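Local coordinates for protein titin (Homo sapiens, PDB 1WAA) that probably serves as an elastic link in the muscle giant titin, of which this immunoglobulin I-set domain from the heart isoform is one module, at residues A23-E28 with A86-K91. Numbering follows the deposited sequence.
Sequences AHFEIE and ANLKVK. With ZN (zinc ion), chain G; ZN (zinc ion), chain H.
Phe-25 and Leu-88 meet across the interior of an immunoglobulin beta sandwich, joining strands of its two facing sheets. The axes of the two segments run nearly antiparallel (172°) and come no closer than 9.6 Å; no hydrogen bond links them, so mainly side chains bridge the gap. From CB, which points toward strand 86-91, the Phe-25 side chain places CG beside its backbone N and anti to the carbonyl carbon (chi1 -73°), sending the ring across the core. Its far edge does the touching: CE1 comes 4.0 Å from the backbone O of Asn-87. CZ reaches Leu-88 CG at 3.8 Å, in the plane of the ring, and also meets Leu-88 CB, while CE2 touches the same CG. Beyond that branch point, Leu-88 CD2 extends to CB of Ala-23, 3.9 Å away. Val-75 of strand 73-79 also packs against both Phe-25 and Leu-88. A serine in place of Phe-25 would probably open a gap beside Leu-88 and deprive it of its aromatic neighbour. The sheet-to-sheet join is thus largely apolar, implying cohesion through burial and close fit, while on the strand's other side His-24 ND1 and the Glu-26 carboxylate bind separate zinc ions shared with another chain.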
loop_
_atom_site.group_PDB
_atom_site.type_symbol
_atom_site.label_atom_id
_atom_site.label_comp_id
_atom_site.label_asym_id
_atom_site.label_seq_id
_atom_site.Cartn_x
_atom_site.Cartn_y
_atom_site.Cartn_z
ATOM N N ALA E 23 10.960 8.839 21.227
ATOM C CA ALA E 23 11.330 9.854 20.274
ATOM C C ALA E 23 10.785 9.399 18.926
ATOM O O ALA E 23 10.805 8.211 18.628
ATOM C CB ALA E 23 12.869 9.996 20.232
ATOM N N HIS E 24 10.270 10.338 18.143
ATOM C CA HIS E 24 9.717 10.050 16.827
ATOM C C HIS E 24 10.487 10.907 15.862
ATOM O O HIS E 24 10.689 12.088 16.125
ATOM C CB HIS E 24 8.245 10.464 16.755
ATOM C CG HIS E 24 7.399 9.872 17.846
ATOM N ND1 HIS E 24 7.034 10.573 18.974
ATOM C CD2 HIS E 24 6.831 8.646 17.969
ATOM C CE1 HIS E 24 6.296 9.798 19.757
ATOM N NE2 HIS E 24 6.159 8.621 19.172
ATOM N N PHE E 25 10.958 10.303 14.773
ATOM C CA PHE E 25 11.614 11.039 13.696
ATOM C C PHE E 25 10.744 10.918 12.441
ATOM O O PHE E 25 9.998 9.920 12.253
ATOM C CB PHE E 25 12.985 10.460 13.419
ATOM C CG PHE E 25 13.990 10.785 14.478
ATOM C CD1 PHE E 25 14.784 11.914 14.367
ATOM C CD2 PHE E 25 14.123 9.978 15.611
ATOM C CE1 PHE E 25 15.736 12.228 15.357
ATOM C CE2 PHE E 25 15.053 10.301 16.604
ATOM C CZ PHE E 25 15.855 11.425 16.463
ATOM N N GLU E 26 10.871 11.919 11.580
ATOM C CA GLU E 26 9.965 12.057 10.458
ATOM C C GLU E 26 10.729 12.639 9.269
ATOM O O GLU E 26 11.396 13.664 9.392
ATOM C CB GLU E 26 8.849 13.006 10.897
ATOM C CG GLU E 26 7.837 13.304 9.834
ATOM C CD GLU E 26 6.832 14.340 10.252
ATOM O OE1 GLU E 26 5.740 14.373 9.663
ATOM O OE2 GLU E 26 7.116 15.126 11.158
ATOM N N ILE E 27 10.638 11.983 8.115
ATOM C CA ILE E 27 11.211 12.562 6.885
ATOM C C ILE E 27 10.249 12.391 5.731
ATOM O O ILE E 27 9.549 11.376 5.648
ATOM C CB ILE E 27 12.590 11.957 6.553
ATOM C CG1 ILE E 27 13.216 12.616 5.319
ATOM C CG2 ILE E 27 12.495 10.481 6.344
ATOM C CD1 ILE E 27 14.630 12.186 5.089
ATOM N N GLU E 28 10.202 13.378 4.838
ATOM C CA GLU E 28 9.316 13.305 3.679
ATOM C C GLU E 28 10.121 13.306 2.385
ATOM O O GLU E 28 10.988 14.164 2.176
ATOM C CB GLU E 28 8.343 14.481 3.687
ATOM C CG GLU E 28 7.138 14.278 2.783
ATOM C CD GLU E 28 6.181 15.451 2.875
ATOM O OE1 GLU E 28 6.094 16.232 1.893
ATOM O OE2 GLU E 28 5.546 15.611 3.945
ATOM N N ALA E 86 19.871 13.691 11.467
ATOM C CA ALA E 86 19.649 14.625 12.558
ATOM C C ALA E 86 20.066 13.958 13.866
ATOM O O ALA E 86 20.334 12.752 13.909
ATOM C CB ALA E 86 18.192 15.044 12.605
ATOM N N ASN E 87 20.116 14.740 14.930
ATOM C CA ASN E 87 20.604 14.249 16.209
ATOM C C ASN E 87 19.508 13.813 17.161
ATOM O O ASN E 87 18.482 14.477 17.294
ATOM C CB ASN E 87 21.468 15.313 16.872
ATOM C CG ASN E 87 22.785 15.506 16.162
ATOM O OD1 ASN E 87 23.321 16.609 16.131
ATOM N ND2 ASN E 87 23.324 14.436 15.590
ATOM N N LEU E 88 19.720 12.669 17.792
ATOM C CA LEU E 88 18.930 12.261 18.931
ATOM C C LEU E 88 19.733 12.652 20.154
ATOM O O LEU E 88 20.860 12.177 20.332
ATOM C CB LEU E 88 18.764 10.752 18.944
ATOM C CG LEU E 88 17.581 10.036 19.607
ATOM C CD1 LEU E 88 18.082 8.862 20.386
ATOM C CD2 LEU E 88 16.651 10.922 20.464
ATOM N N LYS E 89 19.159 13.515 20.984
ATOM C CA LYS E 89 19.771 13.799 22.285
ATOM C C LYS E 89 18.870 13.215 23.400
ATOM O O LYS E 89 17.682 13.548 23.505
ATOM C CB LYS E 89 19.966 15.334 22.443
ATOM N N VAL E 90 19.325 12.091 24.122
ATOM C CA VAL E 90 18.638 11.695 25.354
ATOM C C VAL E 90 19.232 12.497 26.522
ATOM O O VAL E 90 20.442 12.406 26.827
ATOM C CB VAL E 90 18.761 10.190 25.576
ATOM C CG1 VAL E 90 17.681 9.673 26.522
ATOM N N LYS E 91 18.347 13.282 27.144
ATOM C CA LYS E 91 18.726 14.228 28.191
ATOM C C LYS E 91 18.514 13.666 29.550
ATOM O O LYS E 91 17.475 13.036 29.839
ATOM C CB LYS E 91 17.947 15.509 28.056
ATOM C CG LYS E 91 18.358 16.303 26.822
ATOM C CD LYS E 91 17.749 17.697 26.786
ATOM C CE LYS E 91 16.281 17.672 26.386
HETATM ZN ZN ZN G . 6.928 12.410 19.241
HETATM ZN ZN ZN H . 5.274 16.163 9.665
HETATM O O HOH W 1 9.211 13.144 19.634
HETATM O O HOH W 2 6.211 17.281 8.038
#